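Local atomic coordinates of multi-copper Oxidase CueO (Ochrobactrum, PDB entry 6EVG), a protein that probably couples the oxidation of phenolic substrates to the reduction of oxygen to water through its copper centres, and acts on lignin model compounds and lignosulfonate. Residues A213-S218 / F301-A306; D239-L244 / V274-G279; L23-L28 / E164-D169; F233-S238 / T282-Y287; I171-Q176 / L203-I208. All blocks are in the same frame, centred on the assembly; numbering follows the deposited sequence.

Interaction 1 (A213-S218 / F301-A306); sequences ARVPAS and FVVDAA
Ala213, Arg214 and Val215 run parallel to Phe301, Val302 and Val303, and the two short strands, 4.7 Å apart at closest approach, are twisted by 35°. Three backbone bonds join the segments: Val302 N to Ala213 O, Val215 N to Val302 O, and Asp304 N to Val215 O.

The inner face of the pair is apolar. Ala213 CB lies 3.9 Å from Phe301 CD1. Val215 CG1 meets the edge of the same ring, with 4.0 Å to Phe301 CD1. On that same face the ring of Phe301 also meets the ring of Phe276. Further along, Ala217 CB touches Val303 CG1 at 3.6 Å. Ala217 N is buried here with no partner in the model.

Arg214 and Val302 share the other face. The arginine chain bends at chi3 (76°), which brings its guanidinium back over the neighbouring strand. NH1 of Arg214 then packs on CG2 of Val302 at 3.4 Å. Asp304 OD2 lies in the guanidinium plane, but the salt bridge is long, 3.8 Å from Arg214 NE. The carboxylate and guanidinium planes are turned 66° apart. Asp304 OD1 accepts from Ala306 N at 2.7 Å, from above the carboxylate plane, and closes an Asx turn. A leucine here would probably leave Ala306 N without its acceptor and Arg214 without its distant negative mate.

The arrangement is an edge-strand pairing: strand 212-215 borders the five-stranded sheet of the middle cupredoxin-like domain, as expected for a laccase-like fold.

Interaction 2 (D239-L244 / V274-G279); sequences DNRPLL and VDFSKG
The contact of Arg241 with Asp275 and Phe276 lies at one end of neighbouring strands 243-248 and 269-275, where the loop before one meets the turn after the other. Arg241 brings its CD methylene to Val274 CG1 (3.6 Å), and the side chains cross at about a right angle. Its NH1 reaches Asp275 O at 3.0 Å in a weak bond. The same NH1 lies 3.5 Å from Phe276 CD1, with guanidinium and ring planes 49° apart. Water 1 sits in the guanidinium plane and links NH1 to Phe276 O.

Bent at chi3 (72°), the arginine chain sets its guanidinium between Asp239 and the turn. NE and NH2 take one carboxylate oxygen each, side-on, through syn lone pairs; NH2 to OD2 of Asp239 is 2.7 Å. Asp239 OD1 also accepts from Arg241 N, which makes an Asx turn. In the other segment the pattern recurs: Asp275 OD1 accepts from N and OG of Ser277 on one face of its plane, a second Asx turn. It overlaps a type I turn from Phe276 to Gly279.

Leu243 CD2 lies beside Val274 CG2 at 3.7 Å, and Leu237 covers both. Water 2 bridges Pro242 O and Asp275 N.

Interaction 3 (L23-L28 / E164-D169); sequences LPLPPL and EDYGVD
Tyr166 OH donates to Pro26 O at 2.7 Å. The carbonyl oxygen lies at the edge of the phenol ring, in its plane. Seen from the acceptor, the hydroxyl is tilted 17° from the carbonyl plane. The ring gets there because Tyr166 CG is anti to the backbone N (chi1 -174°), which extends the side chain across to the proline-rich segment.

The proline ring also takes part. Pro26 CD is 3.5 Å from Tyr166 OH, and the two side chains cross at about a right angle. Further along, Leu28 CB lies near the tyrosine ring, 4.1 Å from CE2 of Tyr166.

Leu25 serves the other part of the loop. Its CD1 rests on Gly167 CA at 3.7 Å. A beta carbon at Gly167 would probably run into Leu25 CD1, and the local backbone angles disfavour one as well. The loop is also braced from within: Asp165 O accepts from both Val168 N and Asp169 N, while Asp165 N donates to Asp169 OD1 at 2.8 Å.

The contact lies at the surface. It ties the loop before strand 28-29 to the loop leading into strand 170-178. Leu67 and Pro172 also touch Tyr166. Pro24, Pro26 and Pro27 have no backbone N-H to give. Across this contact the one hydrogen bond is from the phenol to the Pro26 carbonyl, and the rest is carbon packing.

Interaction 4 (F233-S238 / T282-Y287); sequences FHVRLS and TDLLTY
The Phe233 ring meets Thr286 at its edge: Thr286 CG2 lies in the ring plane, 4.0 Å from Phe233 CD1. His234 and Tyr287 cross at about a right angle, with His234 CB 3.8 Å from Tyr287 CD2. The imidazole nitrogens of His234 bond elsewhere, to Thr263 and Asp290.

With chi1 at -178° the hydroxyl of Thr286 points away from its own N, to the neighbouring strand. There OG1 accepts from His234 N at 2.9 Å, in a bond of 175°, and it donates to Tyr287 O. A valine in its place would probably leave His234 N without its acceptor.

The strands are antiparallel. Arg236 and Leu285 are a hydrogen-bonded pair, bonded N to O both ways, and Tyr287 N donates to His234 O. On the face of Arg236 and Leu285, Leu285 CD1 packs 3.7 Å from Arg236 NH2, while Arg236 NE makes a salt bridge with Asp295. On the other face Leu237 CD2 meets Leu284 CD1 at 4.0 Å. At the far end Asp283 N donates to Ser238 OG (3.0 Å), and Ser238 N to Asp283 O.

Strand 295-303 flanks strand 282-287 in this five-stranded sheet, and strand 262-264 flanks 233-237. Leu175 of strand 170-178, in the facing sheet, packs on Phe233 and Val235.

Interaction 5 (I171-Q176 / L203-I208); sequences IPLVLQ and LIVNGI
Asn206 grips Pro172 and Val174 in a buried antiparallel contact between strands 170-178 and 202-205. Both belong to the seven-stranded sheet of the middle cupredoxin-like domain. Val205 to Ile208 form a type I' turn, closed by Val205 and Ile208 bonding to each other in both directions. It is the turn of a two-residue beta hairpin with strand 208-209, and Asn206 and Gly207 take its left-handed positions.

The strands pair regularly at one end. Gln176 and Ile204 are the hydrogen-bonded pair, joined N to O both ways at 3.0 Å. Leu175 and Val205 are the non-hydrogen-bonded pair. At the turn Asn206 N donates to Val174 O, and the asparagine side chain takes over from the backbone. With chi1 at -64° its amide lies along the strand of 171-176. Its OD1 accepts from Val174 N at 2.8 Å. Its ND2 donates to Pro172 O at 2.9 Å, and that oxygen lies in the amide plane. These two bonds fix which way round the amide sits. ND2 also donates to Pro24 O, so the N-terminal loop is held by the same group.

Apolar side chains fill the face toward the other sheet. Val205 CG1 meets Leu173 CD2 at 4.0 Å, and its CG2 lies beside Leu175 CD2. Met299 of strand 295-303 covers Leu173 and Val205. On the opposite face Gln176 CB packs on Ile204 CG1 at 3.7 Å, while Gln176 OE1 bonds to Tyr63 OH, and NE2 to Gly227 O. Water 3 donates to Gln176 OE1 (2.8 Å) and to Val174 O, and accepts from Gly207 N.

Overall arrangement
Interactions 1, 2, 4 and 5 lie in the middle cupredoxin-like domain, and interaction 3 joins the N-terminal loop to the loop that leads into strand 170-178. Interaction 5 is fully buried, interaction 3 is a surface contact, and the others are partly buried. Interactions 1 and 4 share one sheet; interactions 2 and 5 reach the facing sheet. Leu237 packs against interaction 2, and Phe233 against Leu175 of interaction 5, so side chains of interaction 4 join the sheets. The strand pairs rest mainly on backbone bonds, with side chains of Thr286, Ser238 and Asn206 joining in; interaction 2 uses an arginine and waters and interaction 3 a phenol. Pro24 and Asn206 bond interaction 3 to interaction 5.

Interaction 1 (A213-S218 / F301-A306)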
# COMPACT_ATOMS: atom_id res chain seq x y z
N ALA A 213 2.07 -13.68 17.06
CA ALA A 213 2.52 -12.48 17.75
C ALA A 213 2.14 -12.56 19.21
O ALA A 213 1.00 -12.88 19.54
CB ALA A 213 1.95 -11.22 17.16
N ARG A 214 3.06 -12.21 20.10
CA ARG A 214 2.77 -12.03 21.53
C ARG A 214 2.50 -10.58 21.80
O ARG A 214 3.26 -9.72 21.33
CB ARG A 214 3.94 -12.58 22.38
CG ARG A 214 4.21 -14.06 22.13
CD ARG A 214 5.27 -14.64 23.03
NE ARG A 214 4.74 -14.85 24.37
CZ ARG A 214 3.93 -15.86 24.73
NH1 ARG A 214 3.57 -16.81 23.85
NH2 ARG A 214 3.47 -15.93 25.98
N VAL A 215 1.43 -10.29 22.55
CA VAL A 215 1.03 -8.90 22.78
C VAL A 215 0.73 -8.71 24.26
O VAL A 215 0.36 -9.68 24.97
CB VAL A 215 -0.20 -8.50 21.94
CG1 VAL A 215 0.19 -8.36 20.46
CG2 VAL A 215 -1.36 -9.45 22.13
N PRO A 216 0.88 -7.48 24.78
CA PRO A 216 0.42 -7.18 26.13
C PRO A 216 -1.10 -7.23 26.24
O PRO A 216 -1.81 -7.08 25.25
CB PRO A 216 0.98 -5.77 26.38
CG PRO A 216 1.00 -5.19 24.97
CD PRO A 216 1.35 -6.28 24.07
N ALA A 217 -1.57 -7.39 27.48
CA ALA A 217 -2.99 -7.33 27.78
C ALA A 217 -3.41 -5.87 27.90
O ALA A 217 -3.74 -5.37 28.97
CB ALA A 217 -3.31 -8.10 29.04
N SER A 218 -3.44 -5.19 26.76
CA SER A 218 -3.69 -3.77 26.69
C SER A 218 -4.17 -3.43 25.26
O SER A 218 -4.37 -4.32 24.44
CB SER A 218 -2.43 -2.99 27.10
OG SER A 218 -1.38 -3.20 26.18
N PHE A 301 -2.67 -14.10 17.58
CA PHE A 301 -2.21 -13.24 18.66
C PHE A 301 -2.41 -14.00 19.98
O PHE A 301 -3.49 -14.52 20.25
CB PHE A 301 -3.05 -11.96 18.74
CG PHE A 301 -2.88 -11.07 17.57
CD1 PHE A 301 -1.82 -10.17 17.53
CD2 PHE A 301 -3.72 -11.10 16.50
CE1 PHE A 301 -1.66 -9.32 16.48
CE2 PHE A 301 -3.52 -10.25 15.38
CZ PHE A 301 -2.49 -9.36 15.41
N VAL A 302 -1.37 -14.03 20.80
CA VAL A 302 -1.39 -14.61 22.12
C VAL A 302 -0.98 -13.52 23.13
O VAL A 302 -0.08 -12.78 22.87
CB VAL A 302 -0.51 -15.83 22.22
CG1 VAL A 302 -0.95 -16.95 21.28
CG2 VAL A 302 0.92 -15.53 22.08
N VAL A 303 -1.69 -13.44 24.23
CA VAL A 303 -1.39 -12.44 25.25
C VAL A 303 -0.31 -12.93 26.18
O VAL A 303 -0.42 -14.03 26.65
CB VAL A 303 -2.64 -12.05 26.03
CG1 VAL A 303 -2.36 -10.97 27.04
CG2 VAL A 303 -3.70 -11.56 25.05
N ASP A 304 0.69 -12.07 26.41
CA ASP A 304 1.78 -12.41 27.33
C ASP A 304 1.58 -11.61 28.57
O ASP A 304 1.76 -10.37 28.59
CB ASP A 304 3.15 -12.10 26.71
CG ASP A 304 4.33 -12.43 27.63
OD1 ASP A 304 4.12 -12.68 28.84
OD2 ASP A 304 5.48 -12.41 27.14
N ALA A 305 1.31 -12.37 29.64
CA ALA A 305 1.04 -11.84 30.94
C ALA A 305 2.23 -11.14 31.59
O ALA A 305 2.01 -10.43 32.57
CB ALA A 305 0.54 -12.98 31.86
N ALA A 306 3.45 -11.37 31.11
CA ALA A 306 4.65 -10.75 31.70
C ALA A 306 4.83 -9.29 31.27
O ALA A 306 5.66 -8.57 31.80
CB ALA A 306 5.87 -11.51 31.29

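Interaction 2 (D239-L244 / V274-G279)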
# COMPACT_ATOMS: atom_id res chain seq x y z
N ASP A 239 -12.88 -13.88 17.29
CA ASP A 239 -13.94 -13.61 18.25
C ASP A 239 -14.66 -12.32 17.96
O ASP A 239 -15.43 -11.82 18.82
CB ASP A 239 -13.41 -13.66 19.67
CG ASP A 239 -12.43 -12.61 19.98
OD1 ASP A 239 -12.13 -11.69 19.17
OD2 ASP A 239 -11.87 -12.74 21.11
N ASN A 240 -14.50 -11.75 16.77
CA ASN A 240 -15.24 -10.59 16.36
C ASN A 240 -15.02 -9.35 17.15
O ASN A 240 -15.79 -8.40 17.04
CB ASN A 240 -16.75 -10.88 16.20
CG ASN A 240 -17.00 -11.99 15.20
OD1 ASN A 240 -16.58 -11.91 14.03
ND2 ASN A 240 -17.69 -13.02 15.66
N ARG A 241 -13.93 -9.26 17.91
CA ARG A 241 -13.69 -8.03 18.66
C ARG A 241 -13.44 -6.88 17.72
O ARG A 241 -12.91 -7.03 16.62
CB ARG A 241 -12.58 -8.23 19.69
CG ARG A 241 -11.20 -8.37 19.11
CD ARG A 241 -10.14 -8.58 20.19
NE ARG A 241 -10.27 -9.92 20.75
CZ ARG A 241 -9.52 -10.35 21.71
NH1 ARG A 241 -8.59 -9.54 22.23
NH2 ARG A 241 -9.64 -11.59 22.08
N PRO A 242 -13.81 -5.68 18.14
CA PRO A 242 -13.73 -4.54 17.22
C PRO A 242 -12.29 -4.16 16.88
O PRO A 242 -11.38 -4.25 17.72
CB PRO A 242 -14.42 -3.40 18.00
CG PRO A 242 -14.58 -3.86 19.32
CD PRO A 242 -14.47 -5.31 19.41
N LEU A 243 -12.14 -3.72 15.65
CA LEU A 243 -10.94 -3.07 15.14
C LEU A 243 -11.23 -1.58 15.12
O LEU A 243 -12.06 -1.14 14.29
CB LEU A 243 -10.53 -3.60 13.78
CG LEU A 243 -10.50 -5.14 13.57
CD1 LEU A 243 -10.23 -5.41 12.11
CD2 LEU A 243 -9.79 -5.91 14.61
N LEU A 244 -10.62 -0.80 16.00
CA LEU A 244 -10.89 0.62 16.05
C LEU A 244 -9.98 1.32 15.01
O LEU A 244 -8.78 1.43 15.23
CB LEU A 244 -10.67 1.19 17.44
CG LEU A 244 -10.91 2.72 17.55
CD1 LEU A 244 -12.38 3.05 17.32
CD2 LEU A 244 -10.47 3.19 18.90
N VAL A 274 -6.70 -2.58 18.77
CA VAL A 274 -7.37 -3.78 19.22
C VAL A 274 -7.09 -3.91 20.72
O VAL A 274 -5.98 -3.77 21.16
CB VAL A 274 -6.90 -5.03 18.45
CG1 VAL A 274 -7.55 -6.30 19.01
CG2 VAL A 274 -7.18 -4.89 16.97
N ASP A 275 -8.16 -4.19 21.49
CA ASP A 275 -8.03 -4.35 22.94
C ASP A 275 -7.77 -5.80 23.27
O ASP A 275 -8.65 -6.64 23.09
CB ASP A 275 -9.29 -3.84 23.63
CG ASP A 275 -9.13 -3.74 25.15
OD1 ASP A 275 -8.13 -4.14 25.69
OD2 ASP A 275 -10.07 -3.15 25.73
N PHE A 276 -6.58 -6.10 23.81
CA PHE A 276 -6.18 -7.44 24.23
C PHE A 276 -6.29 -7.63 25.74
O PHE A 276 -5.82 -8.64 26.29
CB PHE A 276 -4.79 -7.79 23.68
CG PHE A 276 -4.76 -7.99 22.18
CD1 PHE A 276 -5.18 -9.18 21.59
CD2 PHE A 276 -4.28 -7.02 21.36
CE1 PHE A 276 -5.09 -9.33 20.20
CE2 PHE A 276 -4.17 -7.20 19.99
CZ PHE A 276 -4.61 -8.32 19.40
N SER A 277 -6.95 -6.69 26.41
CA SER A 277 -6.92 -6.69 27.86
C SER A 277 -7.60 -7.83 28.51
O SER A 277 -7.26 -8.18 29.67
CB SER A 277 -7.46 -5.40 28.47
OG SER A 277 -8.82 -5.22 28.23
N LYS A 278 -8.50 -8.49 27.80
CA LYS A 278 -9.18 -9.61 28.46
C LYS A 278 -8.26 -10.86 28.47
O LYS A 278 -8.62 -11.85 29.11
CB LYS A 278 -10.60 -9.80 27.87
CG LYS A 278 -11.54 -8.68 28.26
CD LYS A 278 -12.82 -9.15 28.95
CE LYS A 278 -13.48 -8.01 29.74
NZ LYS A 278 -13.93 -6.88 28.89
N GLY A 279 -7.06 -10.78 27.81
CA GLY A 279 -6.12 -11.89 27.84
C GLY A 279 -6.36 -13.12 26.97
O GLY A 279 -5.54 -14.03 26.97
O HOH W 1 -6.95 -10.72 24.08
O HOH W 2 -10.81 -4.55 20.31

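Interaction 3 (L23-L28 / E164-D169)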
# COMPACT_ATOMS: atom_id res chain seq x y z
N LEU A 23 6.13 -13.86 14.72
CA LEU A 23 5.97 -12.80 13.71
C LEU A 23 7.29 -12.01 13.61
O LEU A 23 7.71 -11.39 14.56
CB LEU A 23 4.87 -11.88 14.15
CG LEU A 23 4.59 -10.72 13.18
CD1 LEU A 23 3.88 -11.17 11.94
CD2 LEU A 23 3.84 -9.57 13.88
N PRO A 24 7.90 -11.96 12.42
CA PRO A 24 9.05 -11.09 12.19
C PRO A 24 8.66 -9.63 12.20
O PRO A 24 7.57 -9.29 11.76
CB PRO A 24 9.49 -11.50 10.79
CG PRO A 24 8.84 -12.67 10.39
CD PRO A 24 7.61 -12.76 11.23
N LEU A 25 9.56 -8.80 12.68
CA LEU A 25 9.35 -7.36 12.70
C LEU A 25 10.32 -6.68 11.74
O LEU A 25 11.51 -6.97 11.75
CB LEU A 25 9.62 -6.84 14.12
CG LEU A 25 8.62 -6.98 15.19
CD1 LEU A 25 9.32 -6.63 16.47
CD2 LEU A 25 7.54 -5.94 14.88
N PRO A 26 9.82 -5.82 10.87
CA PRO A 26 10.76 -5.04 10.02
C PRO A 26 11.73 -4.29 10.94
O PRO A 26 11.29 -3.65 11.91
CB PRO A 26 9.83 -4.09 9.25
CG PRO A 26 8.53 -4.84 9.21
CD PRO A 26 8.43 -5.47 10.58
N PRO A 27 13.03 -4.29 10.64
CA PRO A 27 13.92 -3.54 11.50
C PRO A 27 13.62 -2.03 11.42
O PRO A 27 13.33 -1.51 10.35
CB PRO A 27 15.29 -3.86 10.90
CG PRO A 27 15.13 -4.69 9.81
CD PRO A 27 13.72 -5.05 9.59
N LEU A 28 13.76 -1.36 12.55
CA LEU A 28 13.53 0.09 12.61
C LEU A 28 14.78 0.80 12.13
O LEU A 28 15.88 0.55 12.67
CB LEU A 28 13.23 0.47 14.04
CG LEU A 28 13.08 1.93 14.36
CD1 LEU A 28 11.90 2.57 13.63
CD2 LEU A 28 12.95 2.18 15.87
N GLU A 164 2.58 3.34 21.02
CA GLU A 164 3.69 3.77 20.20
C GLU A 164 5.01 3.07 20.52
O GLU A 164 6.06 3.54 20.03
CB GLU A 164 3.83 5.31 20.25
CG GLU A 164 4.22 5.84 21.60
CD GLU A 164 4.65 7.28 21.66
OE1 GLU A 164 4.83 7.84 20.60
OE2 GLU A 164 4.81 7.82 22.74
N ASP A 165 4.96 1.94 21.22
CA ASP A 165 6.22 1.22 21.54
C ASP A 165 6.46 0.18 20.43
O ASP A 165 5.80 -0.87 20.41
CB ASP A 165 6.07 0.54 22.93
CG ASP A 165 7.32 0.01 23.53
OD1 ASP A 165 8.37 0.09 22.86
OD2 ASP A 165 7.27 -0.53 24.69
N TYR A 166 7.33 0.49 19.51
CA TYR A 166 7.53 -0.31 18.31
C TYR A 166 7.88 -1.72 18.62
O TYR A 166 8.80 -2.03 19.38
CB TYR A 166 8.63 0.32 17.42
CG TYR A 166 8.76 -0.44 16.08
CD1 TYR A 166 7.71 -0.44 15.19
CD2 TYR A 166 9.86 -1.18 15.78
CE1 TYR A 166 7.77 -1.12 13.97
CE2 TYR A 166 9.94 -1.86 14.55
CZ TYR A 166 8.91 -1.85 13.68
OH TYR A 166 8.93 -2.51 12.47
N GLY A 167 7.13 -2.64 18.00
CA GLY A 167 7.29 -4.03 18.22
C GLY A 167 6.71 -4.64 19.46
O GLY A 167 6.78 -5.84 19.65
N VAL A 168 6.13 -3.79 20.31
CA VAL A 168 5.52 -4.22 21.57
C VAL A 168 4.01 -4.01 21.48
O VAL A 168 3.23 -4.98 21.50
CB VAL A 168 6.13 -3.50 22.78
CG1 VAL A 168 5.48 -3.98 24.06
CG2 VAL A 168 7.65 -3.68 22.84
N ASP A 169 3.59 -2.76 21.41
CA ASP A 169 2.19 -2.45 21.25
C ASP A 169 1.89 -1.61 20.00
O ASP A 169 0.81 -1.15 19.84
CB ASP A 169 1.60 -1.78 22.52
CG ASP A 169 2.20 -0.44 22.80
OD1 ASP A 169 2.99 0.07 21.97
OD2 ASP A 169 1.85 0.13 23.88

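Interaction 4 (F233-S238 / T282-Y287)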
# COMPACT_ATOMS: atom_id res chain seq x y z
N PHE A 233 -7.91 -8.21 1.05
CA PHE A 233 -8.12 -8.84 2.33
C PHE A 233 -9.35 -8.24 2.97
O PHE A 233 -9.65 -7.06 2.81
CB PHE A 233 -6.88 -8.68 3.23
CG PHE A 233 -5.70 -9.43 2.73
CD1 PHE A 233 -5.52 -10.76 2.97
CD2 PHE A 233 -4.73 -8.79 1.94
CE1 PHE A 233 -4.44 -11.47 2.50
CE2 PHE A 233 -3.67 -9.50 1.41
CZ PHE A 233 -3.51 -10.82 1.69
N HIS A 234 -10.09 -9.08 3.74
CA HIS A 234 -11.31 -8.63 4.41
C HIS A 234 -11.18 -9.23 5.82
O HIS A 234 -11.59 -10.39 6.04
CB HIS A 234 -12.55 -9.14 3.67
CG HIS A 234 -12.59 -8.82 2.22
ND1 HIS A 234 -12.95 -7.58 1.72
CD2 HIS A 234 -12.30 -9.60 1.16
CE1 HIS A 234 -12.87 -7.63 0.39
NE2 HIS A 234 -12.49 -8.85 0.03
N VAL A 235 -10.57 -8.48 6.73
CA VAL A 235 -10.01 -9.07 7.94
C VAL A 235 -10.88 -8.88 9.15
O VAL A 235 -11.44 -7.80 9.37
CB VAL A 235 -8.56 -8.59 8.23
CG1 VAL A 235 -7.64 -8.85 7.06
CG2 VAL A 235 -8.49 -7.18 8.64
N ARG A 236 -10.95 -9.92 9.97
CA ARG A 236 -11.60 -9.84 11.28
C ARG A 236 -10.73 -10.59 12.27
O ARG A 236 -9.89 -11.41 11.88
CB ARG A 236 -13.04 -10.44 11.28
CG ARG A 236 -13.07 -11.94 11.04
CD ARG A 236 -14.39 -12.54 11.48
NE ARG A 236 -14.48 -13.95 11.19
CZ ARG A 236 -15.18 -14.83 11.86
NH1 ARG A 236 -15.77 -14.52 13.00
NH2 ARG A 236 -15.18 -16.09 11.45
N LEU A 237 -11.06 -10.43 13.56
CA LEU A 237 -10.56 -11.36 14.56
C LEU A 237 -11.58 -12.47 14.79
O LEU A 237 -12.77 -12.31 14.53
CB LEU A 237 -10.27 -10.62 15.89
CG LEU A 237 -9.00 -9.73 15.81
CD1 LEU A 237 -8.73 -8.71 16.86
CD2 LEU A 237 -7.73 -10.46 15.53
N SER A 238 -11.09 -13.64 15.16
CA SER A 238 -11.90 -14.85 15.24
C SER A 238 -13.01 -14.73 16.30
O SER A 238 -13.99 -15.52 16.20
CB SER A 238 -11.04 -16.07 15.46
OG SER A 238 -10.26 -15.95 16.61
N THR A 282 -6.43 -14.97 19.97
CA THR A 282 -7.39 -14.77 18.91
C THR A 282 -6.66 -14.80 17.60
O THR A 282 -5.49 -14.42 17.53
CB THR A 282 -8.20 -13.48 19.06
OG1 THR A 282 -9.22 -13.39 18.06
CG2 THR A 282 -7.38 -12.26 19.08
N ASP A 283 -7.36 -15.25 16.56
CA ASP A 283 -6.76 -15.35 15.21
C ASP A 283 -7.25 -14.23 14.32
O ASP A 283 -8.40 -13.85 14.35
CB ASP A 283 -7.13 -16.70 14.58
CG ASP A 283 -6.54 -17.88 15.35
OD1 ASP A 283 -5.44 -17.80 15.84
OD2 ASP A 283 -7.24 -18.90 15.48
N LEU A 284 -6.34 -13.72 13.49
CA LEU A 284 -6.71 -12.80 12.39
C LEU A 284 -7.04 -13.64 11.19
O LEU A 284 -6.26 -14.52 10.79
CB LEU A 284 -5.53 -11.86 12.09
CG LEU A 284 -5.82 -10.72 11.14
CD1 LEU A 284 -6.72 -9.66 11.75
CD2 LEU A 284 -4.51 -10.07 10.66
N LEU A 285 -8.23 -13.40 10.64
CA LEU A 285 -8.81 -14.14 9.54
C LEU A 285 -9.14 -13.22 8.38
O LEU A 285 -9.36 -12.02 8.59
CB LEU A 285 -10.14 -14.81 9.94
CG LEU A 285 -10.06 -15.68 11.23
CD1 LEU A 285 -11.47 -16.22 11.54
CD2 LEU A 285 -9.13 -16.83 11.07
N THR A 286 -9.19 -13.75 7.15
CA THR A 286 -9.71 -13.00 6.02
C THR A 286 -10.69 -13.84 5.22
O THR A 286 -10.45 -15.03 4.99
CB THR A 286 -8.57 -12.56 5.04
OG1 THR A 286 -9.15 -11.78 3.96
CG2 THR A 286 -7.70 -13.69 4.53
N TYR A 287 -11.71 -13.20 4.65
CA TYR A 287 -12.47 -13.92 3.62
C TYR A 287 -11.48 -14.31 2.50
O TYR A 287 -10.55 -13.56 2.16
CB TYR A 287 -13.56 -13.07 2.98
CG TYR A 287 -14.79 -12.79 3.84
CD1 TYR A 287 -15.40 -13.77 4.59
CD2 TYR A 287 -15.40 -11.58 3.77
CE1 TYR A 287 -16.55 -13.54 5.29
CE2 TYR A 287 -16.60 -11.30 4.47
CZ TYR A 287 -17.15 -12.31 5.23
OH TYR A 287 -18.31 -12.05 5.92

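Interaction 5 (I171-Q176 / L203-I208)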
# COMPACT_ATOMS: atom_id res chain seq x y z
N ILE A 171 2.65 -2.48 16.04
CA ILE A 171 3.14 -3.58 15.26
C ILE A 171 2.66 -3.45 13.81
O ILE A 171 1.48 -3.35 13.56
CB ILE A 171 2.61 -4.94 15.83
CG1 ILE A 171 3.05 -5.10 17.31
CG2 ILE A 171 3.08 -6.10 15.00
CD1 ILE A 171 2.38 -6.22 18.03
N PRO A 172 3.61 -3.46 12.85
CA PRO A 172 3.21 -3.45 11.43
C PRO A 172 2.90 -4.86 10.95
O PRO A 172 3.60 -5.81 11.32
CB PRO A 172 4.46 -2.90 10.73
CG PRO A 172 5.58 -3.41 11.58
CD PRO A 172 5.07 -3.45 13.00
N LEU A 173 1.84 -4.94 10.11
CA LEU A 173 1.42 -6.21 9.50
C LEU A 173 1.32 -6.00 8.00
O LEU A 173 0.42 -5.30 7.52
CB LEU A 173 0.05 -6.67 10.02
CG LEU A 173 -0.06 -6.83 11.55
CD1 LEU A 173 -1.53 -7.24 11.88
CD2 LEU A 173 0.92 -7.83 12.12
N VAL A 174 2.19 -6.66 7.26
CA VAL A 174 2.18 -6.61 5.80
C VAL A 174 1.54 -7.92 5.32
O VAL A 174 2.13 -9.01 5.44
CB VAL A 174 3.61 -6.44 5.21
CG1 VAL A 174 3.52 -6.41 3.70
CG2 VAL A 174 4.27 -5.21 5.80
N LEU A 175 0.34 -7.78 4.77
CA LEU A 175 -0.46 -8.92 4.33
C LEU A 175 -0.16 -9.21 2.85
O LEU A 175 -0.28 -8.28 2.02
CB LEU A 175 -1.95 -8.63 4.49
CG LEU A 175 -2.42 -8.10 5.84
CD1 LEU A 175 -3.93 -7.88 5.85
CD2 LEU A 175 -2.02 -9.01 7.01
N GLN A 176 0.20 -10.45 2.53
CA GLN A 176 0.50 -10.84 1.15
C GLN A 176 0.02 -12.26 0.91
O GLN A 176 -0.47 -12.95 1.81
CB GLN A 176 1.98 -10.68 0.81
CG GLN A 176 2.48 -9.27 0.92
CD GLN A 176 3.97 -9.17 0.78
OE1 GLN A 176 4.74 -9.84 1.51
NE2 GLN A 176 4.42 -8.32 -0.17
N LEU A 203 -1.22 -17.70 2.38
CA LEU A 203 -1.24 -16.33 2.91
C LEU A 203 -0.06 -16.13 3.83
O LEU A 203 0.30 -17.06 4.56
CB LEU A 203 -2.54 -16.07 3.64
CG LEU A 203 -3.83 -16.37 2.89
CD1 LEU A 203 -5.04 -15.89 3.69
CD2 LEU A 203 -3.85 -15.64 1.51
N ILE A 204 0.50 -14.94 3.79
CA ILE A 204 1.67 -14.61 4.63
C ILE A 204 1.47 -13.26 5.31
O ILE A 204 0.78 -12.38 4.79
CB ILE A 204 2.98 -14.66 3.82
CG1 ILE A 204 2.93 -13.73 2.60
CG2 ILE A 204 3.28 -16.10 3.42
CD1 ILE A 204 4.28 -13.54 1.93
N VAL A 205 2.11 -13.14 6.47
CA VAL A 205 2.19 -11.87 7.21
C VAL A 205 3.64 -11.63 7.54
O VAL A 205 4.32 -12.48 8.11
CB VAL A 205 1.30 -11.84 8.46
CG1 VAL A 205 1.33 -10.46 9.11
CG2 VAL A 205 -0.13 -12.29 8.15
N ASN A 206 4.14 -10.45 7.13
CA ASN A 206 5.56 -10.12 7.33
C ASN A 206 6.47 -11.23 6.85
O ASN A 206 7.51 -11.49 7.43
CB ASN A 206 5.86 -9.69 8.79
CG ASN A 206 5.15 -8.42 9.18
OD1 ASN A 206 4.47 -7.78 8.35
ND2 ASN A 206 5.30 -8.02 10.45
N GLY A 207 6.11 -11.81 5.70
CA GLY A 207 6.95 -12.79 5.06
C GLY A 207 6.85 -14.21 5.51
O GLY A 207 7.61 -15.06 4.99
N ILE A 208 5.99 -14.61 6.39
CA ILE A 208 5.86 -15.97 6.99
C ILE A 208 4.40 -16.42 6.96
O ILE A 208 3.47 -15.63 7.16
CB ILE A 208 6.28 -15.89 8.64
CG1 ILE A 208 7.67 -15.33 8.79
CG2 ILE A 208 6.01 -17.17 9.35
CD1 ILE A 208 8.63 -16.14 8.10
O HOH W 3 4.03 -10.70 4.03